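PDB 3UAQ: LbpB B-lobe from Moraxella bovis, which probably binds host lactoferrin at the bacterial surface, as a lipoprotein that would help the bacterium acquire iron. Local coordinates for residues 200-206 with 295-300; 238-242 with 335-339; 269-274 with 285-289. One frame throughout, in Å; residues are numbered along the deposited sequence.

Contacts 2 and 3 lie in the wall and filling of the beta barrel: their centres are 12 Å apart and they meet directly, where F240 CE2 of contact 2 packs on I273 CD1 of contact 3 at 3.7 Å. Contact 1 instead joins two loops that leave the barrel's strands, one following strand 170-184 and the other following strand 281-288. Its centre is 20 Å from that of contact 3, with nearest atoms about 5 Å apart, and 27 Å from that of contact 2. Along the chain, the hairpin of contact 3 is nested inside the loops closed by contacts 1 and 2, whereas the segments of contacts 1 and 2 alternate.

Contact 1 (200-206 with 295-300); sequences FGGGSGY and FLEPNF
The ring of Y206 is sandwiched: F300 lies over one face, offset toward the rim, and P298 CB sits over the opposite face, while backbone atoms N299 C and F300 N lie at its edge. On the first side the two aromatic rings form an offset stack, nearly parallel at 15° with centroids 3.9 Å apart, and Y206 CD2 stands over the centre of the F300 ring. On the other side P298 CB makes a CH-pi contact, 3.9 Å from the centroid of the Y206 ring and only 18° off its normal. Proline suits this place because its rigid ring holds CB and its C-H groups, probably slightly polarised, over the aromatic face. Y206 turns its CG anti to its carbonyl carbon (chi1 -75°), which swings the ring into the slot between these two partners.

A second aromatic pair lies beside it. F200 turns its edge toward the face of F295 in an offset edge-to-face pair, with centroids 5.3 Å apart; CE2 of F200 comes to 3.5 Å from CE1 of F295. The same F200 ring has F295 O at its edge and reaches P298 CB with CZ, at 4.1 Å. G205, having no side chain, lets the F200 ring lie against its backbone. R187, in the loop after strand 170-184, touches both Y206 and F300.

No hydrogen bond crosses between 200-206 and 295-300. These two irregular loops therefore hold each other by ring stacking, CH-pi contact and the exclusion of water from aromatic surfaces.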
loop_
_atom_site.group_PDB
_atom_site.type_symbol
_atom_site.label_atom_id
_atom_site.label_comp_id
_atom_site.label_asym_id
_atom_site.label_seq_id
_atom_site.Cartn_x
_atom_site.Cartn_y
_atom_site.Cartn_z
ATOM N N PHE A 200 2.203 -7.800 35.349
ATOM C CA PHE A 200 2.034 -7.025 34.119
ATOM C C PHE A 200 0.973 -7.675 33.227
ATOM O O PHE A 200 0.455 -8.748 33.546
ATOM C CB PHE A 200 3.367 -6.904 33.366
ATOM C CG PHE A 200 3.918 -8.220 32.874
ATOM C CD1 PHE A 200 3.802 -8.585 31.539
ATOM C CD2 PHE A 200 4.563 -9.090 33.745
ATOM C CE1 PHE A 200 4.313 -9.795 31.085
ATOM C CE2 PHE A 200 5.075 -10.300 33.296
ATOM C CZ PHE A 200 4.949 -10.650 31.964
ATOM N N GLY A 201 0.649 -7.016 32.118
ATOM C CA GLY A 201 -0.209 -7.588 31.092
ATOM C C GLY A 201 0.098 -6.888 29.779
ATOM O O GLY A 201 -0.737 -6.828 28.856
ATOM N N GLY A 202 1.317 -6.355 29.703
ATOM C CA GLY A 202 1.653 -5.304 28.757
ATOM C C GLY A 202 2.489 -5.640 27.534
ATOM O O GLY A 202 2.082 -6.418 26.658
ATOM N N GLY A 203 3.688 -5.068 27.486
ATOM C CA GLY A 203 4.449 -5.052 26.250
ATOM C C GLY A 203 5.956 -5.013 26.412
ATOM O O GLY A 203 6.589 -3.989 26.169
ATOM N N SER A 204 6.522 -6.137 26.830
ATOM C CA SER A 204 7.963 -6.361 26.856
ATOM C C SER A 204 8.127 -7.817 27.211
ATOM O O SER A 204 8.782 -8.567 26.489
ATOM C CB SER A 204 8.656 -5.482 27.889
ATOM O OG SER A 204 8.879 -4.187 27.366
ATOM N N GLY A 205 7.509 -8.218 28.320
ATOM C CA GLY A 205 7.416 -9.622 28.660
ATOM C C GLY A 205 6.758 -10.335 27.502
ATOM O O GLY A 205 7.036 -11.504 27.238
ATOM N N TYR A 206 5.903 -9.608 26.790
ATOM C CA TYR A 206 5.172 -10.166 25.660
ATOM C C TYR A 206 5.821 -9.839 24.321
ATOM O O TYR A 206 5.290 -10.210 23.269
ATOM C CB TYR A 206 3.728 -9.668 25.670
ATOM C CG TYR A 206 2.860 -10.331 26.726
ATOM C CD1 TYR A 206 2.700 -9.762 27.984
ATOM C CD2 TYR A 206 2.196 -11.522 26.461
ATOM C CE1 TYR A 206 1.905 -10.361 28.950
ATOM C CE2 TYR A 206 1.399 -12.130 27.420
ATOM C CZ TYR A 206 1.255 -11.547 28.665
ATOM O OH TYR A 206 0.459 -12.152 29.622
ATOM N N PHE A 295 4.724 -16.095 34.312
ATOM C CA PHE A 295 5.343 -14.793 34.477
ATOM C C PHE A 295 6.663 -14.714 33.709
ATOM O O PHE A 295 7.036 -13.657 33.193
ATOM C CB PHE A 295 5.561 -14.509 35.963
ATOM C CG PHE A 295 6.184 -13.173 36.235
ATOM C CD1 PHE A 295 5.395 -12.049 36.395
ATOM C CD2 PHE A 295 7.562 -13.037 36.328
ATOM C CE1 PHE A 295 5.969 -10.808 36.644
ATOM C CE2 PHE A 295 8.140 -11.800 36.578
ATOM C CZ PHE A 295 7.342 -10.684 36.736
ATOM N N LEU A 296 7.365 -15.839 33.635
ATOM C CA LEU A 296 8.646 -15.895 32.943
ATOM C C LEU A 296 8.476 -16.465 31.537
ATOM O O LEU A 296 9.348 -16.299 30.687
ATOM C CB LEU A 296 9.649 -16.709 33.757
ATOM C CG LEU A 296 9.880 -16.140 35.167
ATOM C CD1 LEU A 296 10.136 -17.232 36.197
ATOM C CD2 LEU A 296 10.998 -15.109 35.177
ATOM N N GLU A 297 7.344 -17.126 31.300
ATOM C CA GLU A 297 6.940 -17.532 29.958
ATOM C C GLU A 297 5.519 -17.049 29.703
ATOM O O GLU A 297 4.574 -17.841 29.723
ATOM C CB GLU A 297 7.005 -19.055 29.808
ATOM C CG GLU A 297 8.269 -19.701 30.383
ATOM C CD GLU A 297 8.982 -20.614 29.402
ATOM O OE1 GLU A 297 8.657 -20.565 28.196
ATOM O OE2 GLU A 297 9.867 -21.376 29.851
ATOM N N PRO A 298 5.363 -15.738 29.481
ATOM C CA PRO A 298 4.039 -15.182 29.189
ATOM C C PRO A 298 3.628 -15.499 27.762
ATOM O O PRO A 298 4.489 -15.538 26.880
ATOM C CB PRO A 298 4.247 -13.678 29.364
ATOM C CG PRO A 298 5.689 -13.465 29.049
ATOM C CD PRO A 298 6.405 -14.696 29.537
ATOM N N ASN A 299 2.333 -15.703 27.537
ATOM C CA ASN A 299 1.863 -16.136 26.229
ATOM C C ASN A 299 0.421 -15.719 25.966
ATOM O O ASN A 299 -0.502 -16.191 26.638
ATOM C CB ASN A 299 1.990 -17.661 26.137
ATOM C CG ASN A 299 1.779 -18.196 24.719
ATOM O OD1 ASN A 299 1.133 -17.565 23.902
ATOM N ND2 ASN A 299 2.330 -19.363 24.436
ATOM N N PHE A 300 0.241 -14.833 24.988
ATOM C CA PHE A 300 -1.082 -14.395 24.552
ATOM C C PHE A 300 -1.870 -15.523 23.903
ATOM O O PHE A 300 -3.099 -15.476 23.837
ATOM C CB PHE A 300 -0.944 -13.279 23.519
ATOM C CG PHE A 300 -0.597 -11.938 24.101
ATOM C CD1 PHE A 300 -1.236 -11.467 25.237
ATOM C CD2 PHE A 300 0.366 -11.139 23.498
ATOM C CE1 PHE A 300 -0.916 -10.222 25.766
ATOM C CE2 PHE A 300 0.690 -9.898 24.021
ATOM C CZ PHE A 300 0.047 -9.439 25.158
#

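Contact 2 (238-242 with 335-339); sequences AVFKA and VFAGK
The carbonyl oxygen of A337 is approached by two side chains from the other strand, F240 CE1 at 3.6 Å and A238 CB at 4.0 Å, although neither approach is a hydrogen bond. In the beta barrel, strands 236-243 and 332-340 are next-but-one neighbours: each pairs antiparallel with strand 170-184, which runs between them. No backbone bond joins the two directly, and what links them is the filling of the barrel. Their short segments diverge by 62° and come no closer than 7.0 Å between axes, as expected of a strongly curled sheet.

F240 bridges the gap. Its bond to CB points toward the other strand, and with CG anti to the carbonyl carbon (chi1 -51°) the ring extends across to 335-339. A337 O lies at the edge of this ring, where the slightly positive C-H rim suits a carbonyl oxygen. Next along, G338 lets the ring come down on bare backbone, its CA lying 3.9 Å from F240 CE1; glycine fits here because the phenyl group occupies the side to which a side chain would project.

F336 meets the far end of the ring, at CZ and CE2, on the same side of its plane as G338 CA. The two rings meet obliquely, neither stacked nor edge to face, with centroids 5.7 Å apart. L321 of strand 320-326 touches both phenylalanines, Y173 and W177 of strand 170-184 touch F240 and F336 respectively, and all five contact residues are buried. A337, by contrast, directs its methyl away from 238-242, where it meets V121 and A123 of strand 121-128. Between the rings, F240 CZ lies 3.7 Å from F336 CD1 and 4.1 Å from F336 CB.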
loop_
_atom_site.group_PDB
_atom_site.type_symbol
_atom_site.label_atom_id
_atom_site.label_comp_id
_atom_site.label_asym_id
_atom_site.label_seq_id
_atom_site.Cartn_x
_atom_site.Cartn_y
_atom_site.Cartn_z
ATOM N N ALA A 238 1.987 -17.407 7.451
ATOM C CA ALA A 238 0.879 -18.355 7.364
ATOM C C ALA A 238 1.187 -19.388 6.290
ATOM O O ALA A 238 1.667 -19.043 5.213
ATOM C CB ALA A 238 -0.431 -17.635 7.062
ATOM N N VAL A 239 0.931 -20.656 6.593
ATOM C CA VAL A 239 1.107 -21.719 5.610
ATOM C C VAL A 239 -0.107 -22.639 5.620
ATOM O O VAL A 239 -0.642 -22.954 6.682
ATOM C CB VAL A 239 2.402 -22.524 5.866
ATOM C CG1 VAL A 239 2.121 -24.022 5.880
ATOM C CG2 VAL A 239 3.453 -22.178 4.819
ATOM N N PHE A 240 -0.551 -23.061 4.441
ATOM C CA PHE A 240 -1.769 -23.865 4.355
ATOM C C PHE A 240 -1.619 -25.045 3.407
ATOM O O PHE A 240 -0.880 -24.972 2.421
ATOM C CB PHE A 240 -2.956 -23.007 3.904
ATOM C CG PHE A 240 -3.132 -21.753 4.700
ATOM C CD1 PHE A 240 -2.542 -20.567 4.288
ATOM C CD2 PHE A 240 -3.885 -21.755 5.864
ATOM C CE1 PHE A 240 -2.701 -19.397 5.026
ATOM C CE2 PHE A 240 -4.051 -20.589 6.606
ATOM C CZ PHE A 240 -3.456 -19.409 6.187
ATOM N N LYS A 241 -2.325 -26.131 3.714
ATOM C CA LYS A 241 -2.443 -27.253 2.795
ATOM C C LYS A 241 -3.914 -27.554 2.568
ATOM O O LYS A 241 -4.662 -27.810 3.515
ATOM C CB LYS A 241 -1.720 -28.494 3.316
ATOM C CG LYS A 241 -1.827 -29.678 2.371
ATOM C CD LYS A 241 -0.451 -30.167 1.890
ATOM C CE LYS A 241 0.063 -31.282 2.783
ATOM N NZ LYS A 241 -1.036 -32.284 3.005
ATOM N N ALA A 242 -4.326 -27.497 1.305
ATOM C CA ALA A 242 -5.706 -27.768 0.932
ATOM C C ALA A 242 -5.843 -29.115 0.224
ATOM O O ALA A 242 -5.306 -29.317 -0.870
ATOM C CB ALA A 242 -6.256 -26.644 0.059
ATOM N N VAL A 335 -6.989 -12.873 11.827
ATOM C CA VAL A 335 -7.365 -13.013 10.433
ATOM C C VAL A 335 -6.170 -13.554 9.672
ATOM O O VAL A 335 -5.022 -13.360 10.074
ATOM C CB VAL A 335 -7.794 -11.666 9.821
ATOM C CG1 VAL A 335 -9.011 -11.119 10.544
ATOM C CG2 VAL A 335 -6.642 -10.668 9.881
ATOM N N PHE A 336 -6.435 -14.239 8.571
ATOM C CA PHE A 336 -5.361 -14.854 7.814
ATOM C C PHE A 336 -5.671 -14.905 6.328
ATOM O O PHE A 336 -6.833 -14.919 5.913
ATOM C CB PHE A 336 -5.074 -16.261 8.343
ATOM C CG PHE A 336 -6.283 -17.160 8.385
ATOM C CD1 PHE A 336 -6.637 -17.923 7.281
ATOM C CD2 PHE A 336 -7.053 -17.261 9.535
ATOM C CE1 PHE A 336 -7.741 -18.765 7.319
ATOM C CE2 PHE A 336 -8.160 -18.105 9.579
ATOM C CZ PHE A 336 -8.502 -18.855 8.469
ATOM N N ALA A 337 -4.613 -14.936 5.531
ATOM C CA ALA A 337 -4.750 -15.064 4.093
ATOM C C ALA A 337 -3.576 -15.871 3.563
ATOM O O ALA A 337 -2.500 -15.896 4.166
ATOM C CB ALA A 337 -4.806 -13.692 3.439
ATOM N N GLY A 338 -3.795 -16.543 2.442
ATOM C CA GLY A 338 -2.750 -17.305 1.791
ATOM C C GLY A 338 -3.030 -17.396 0.306
ATOM O O GLY A 338 -4.159 -17.171 -0.141
ATOM N N LYS A 339 -1.995 -17.710 -0.467
ATOM C CA LYS A 339 -2.146 -17.895 -1.907
ATOM C C LYS A 339 -1.200 -18.987 -2.392
ATOM O O LYS A 339 -0.179 -19.252 -1.763
ATOM C CB LYS A 339 -1.901 -16.586 -2.669
ATOM C CG LYS A 339 -0.491 -16.465 -3.231
ATOM C CD LYS A 339 -0.164 -15.025 -3.577
ATOM C CE LYS A 339 1.335 -14.772 -3.592
ATOM N NZ LYS A 339 1.671 -13.320 -3.584
#

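Contact 3 (269-274 with 285-289)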
loop_
_atom_site.group_PDB
_atom_site.type_symbol
_atom_site.label_atom_id
_atom_site.label_comp_id
_atom_site.label_asym_id
_atom_site.label_seq_id
_atom_site.Cartn_x
_atom_site.Cartn_y
_atom_site.Cartn_z
ATOM N N ASP A 269 5.995 -21.421 16.100
ATOM C CA ASP A 269 4.623 -21.775 15.745
ATOM C C ASP A 269 3.653 -21.385 16.863
ATOM O O ASP A 269 3.837 -21.760 18.025
ATOM C CB ASP A 269 4.506 -23.267 15.412
ATOM C CG ASP A 269 5.296 -23.651 14.173
ATOM O OD1 ASP A 269 5.685 -22.739 13.413
ATOM O OD2 ASP A 269 5.529 -24.863 13.956
ATOM N N ARG A 270 2.632 -20.614 16.502
ATOM C CA ARG A 270 1.622 -20.170 17.456
ATOM C C ARG A 270 0.368 -21.021 17.350
ATOM O O ARG A 270 -0.198 -21.440 18.360
ATOM C CB ARG A 270 1.258 -18.709 17.200
ATOM C CG ARG A 270 2.425 -17.739 17.310
ATOM C CD ARG A 270 2.831 -17.505 18.758
ATOM N NE ARG A 270 3.601 -16.270 18.911
ATOM C CZ ARG A 270 4.444 -16.033 19.913
ATOM N NH1 ARG A 270 4.633 -16.948 20.855
ATOM N NH2 ARG A 270 5.102 -14.882 19.969
ATOM N N TYR A 271 -0.061 -21.275 16.118
ATOM C CA TYR A 271 -1.318 -21.973 15.863
ATOM C C TYR A 271 -1.216 -22.966 14.713
ATOM O O TYR A 271 -0.705 -22.642 13.634
ATOM C CB TYR A 271 -2.432 -20.968 15.535
ATOM C CG TYR A 271 -2.851 -20.089 16.694
ATOM C CD1 TYR A 271 -2.332 -18.809 16.846
ATOM C CD2 TYR A 271 -3.769 -20.537 17.635
ATOM C CE1 TYR A 271 -2.716 -17.997 17.905
ATOM C CE2 TYR A 271 -4.154 -19.735 18.696
ATOM C CZ TYR A 271 -3.626 -18.466 18.828
ATOM O OH TYR A 271 -4.015 -17.673 19.889
ATOM N N ASP A 272 -1.699 -24.180 14.952
ATOM C CA ASP A 272 -1.998 -25.102 13.867
ATOM C C ASP A 272 -3.437 -24.875 13.443
ATOM O O ASP A 272 -4.230 -24.310 14.196
ATOM C CB ASP A 272 -1.808 -26.552 14.310
ATOM C CG ASP A 272 -0.421 -27.083 13.990
ATOM O OD1 ASP A 272 0.180 -26.611 13.002
ATOM O OD2 ASP A 272 0.063 -27.969 14.729
ATOM N N ILE A 273 -3.774 -25.310 12.236
ATOM C CA ILE A 273 -5.131 -25.140 11.738
ATOM C C ILE A 273 -5.737 -26.479 11.322
ATOM O O ILE A 273 -5.041 -27.362 10.805
ATOM C CB ILE A 273 -5.178 -24.139 10.576
ATOM C CG1 ILE A 273 -4.433 -22.863 10.970
ATOM C CG2 ILE A 273 -6.617 -23.834 10.187
ATOM C CD1 ILE A 273 -4.779 -21.666 10.122
ATOM N N ASP A 274 -7.036 -26.626 11.567
ATOM C CA ASP A 274 -7.718 -27.888 11.326
ATOM C C ASP A 274 -9.160 -27.625 10.908
ATOM O O ASP A 274 -10.052 -27.517 11.747
ATOM C CB ASP A 274 -7.676 -28.758 12.583
ATOM C CG ASP A 274 -8.281 -30.122 12.362
ATOM O OD1 ASP A 274 -8.192 -30.632 11.223
ATOM O OD2 ASP A 274 -8.844 -30.683 13.327
ATOM N N SER A 285 -11.119 -25.454 13.450
ATOM C CA SER A 285 -10.463 -25.051 14.679
ATOM C C SER A 285 -9.061 -24.501 14.468
ATOM O O SER A 285 -8.348 -24.912 13.539
ATOM C CB SER A 285 -10.413 -26.231 15.649
ATOM O OG SER A 285 -11.702 -26.784 15.825
ATOM N N ALA A 286 -8.687 -23.564 15.340
ATOM C CA ALA A 286 -7.310 -23.115 15.477
ATOM C C ALA A 286 -6.789 -23.705 16.782
ATOM O O ALA A 286 -7.444 -23.603 17.822
ATOM C CB ALA A 286 -7.235 -21.591 15.503
ATOM N N ILE A 287 -5.622 -24.335 16.725
ATOM C CA ILE A 287 -5.079 -25.033 17.883
ATOM C C ILE A 287 -3.795 -24.366 18.377
ATOM O O ILE A 287 -2.841 -24.181 17.612
ATOM C CB ILE A 287 -4.808 -26.521 17.564
ATOM C CG1 ILE A 287 -6.125 -27.261 17.302
ATOM C CG2 ILE A 287 -4.035 -27.189 18.691
ATOM C CD1 ILE A 287 -6.347 -27.627 15.841
ATOM N N ALA A 288 -3.777 -24.001 19.657
ATOM C CA ALA A 288 -2.610 -23.350 20.246
ATOM C C ALA A 288 -1.490 -24.363 20.491
ATOM O O ALA A 288 -1.729 -25.458 21.014
ATOM C CB ALA A 288 -2.991 -22.637 21.541
ATOM N N LYS A 289 -0.271 -23.988 20.113
ATOM C CA LYS A 289 0.876 -24.886 20.193
ATOM C C LYS A 289 1.534 -24.877 21.572
ATOM O O LYS A 289 2.332 -25.757 21.889
ATOM C CB LYS A 289 1.912 -24.506 19.129
ATOM C CG LYS A 289 1.373 -24.488 17.709
ATOM C CD LYS A 289 1.038 -25.886 17.213
ATOM C CE LYS A 289 2.300 -26.684 16.921
ATOM N NZ LYS A 289 2.045 -28.106 16.552
#
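Strands 266-278 and 281-288 form a beta hairpin in the barrel wall, and here their antiparallel ladder runs from Y271 with A288 to D274 with S285. D272 and I287 are a hydrogen-bonded pair: D272 N reaches I287 O at 2.9 Å, and I287 N returns to D272 O, also at 2.9 Å, with an almost straight N-H of 176°. D274 and S285 repeat the pattern with two more backbone bonds, and K289 N, already beyond the strand, adds one further bond past the ladder, to R270 O at 3.1 Å. R270 and Y271 both face L253 of strand 248-257 in a classic beta bulge.

The faces differ in chemistry. Y271, I273, A286 and A288 share the buried one, where Y271 lays CD2 4.2 Å from A286 CB and CE2 4.2 Å from A288 CB; the small alanines suit the space beside the tyrosine ring, which also meets F325. On the other face stand D272, D274, S285 and I287, all partly exposed, and I287 CD1 rests 3.7 Å from D274 CB. D274 also forms a salt bridge with K248.

K289 bends at chi2 (-69°) and chi3 (-73°), which folds its chain back over the neighbouring strand. Its NZ meets D272 OD2 at 2.7 Å, from above the carboxylate plane, in a salt bridge. OD1 of the same carboxylate bonds T252 OG1. D272 thus links strand 248-257, its own strand and K289 just past strand 281-288, and its negative charge is probably stabilised by the lysine where the hairpin's backbone pairing ends.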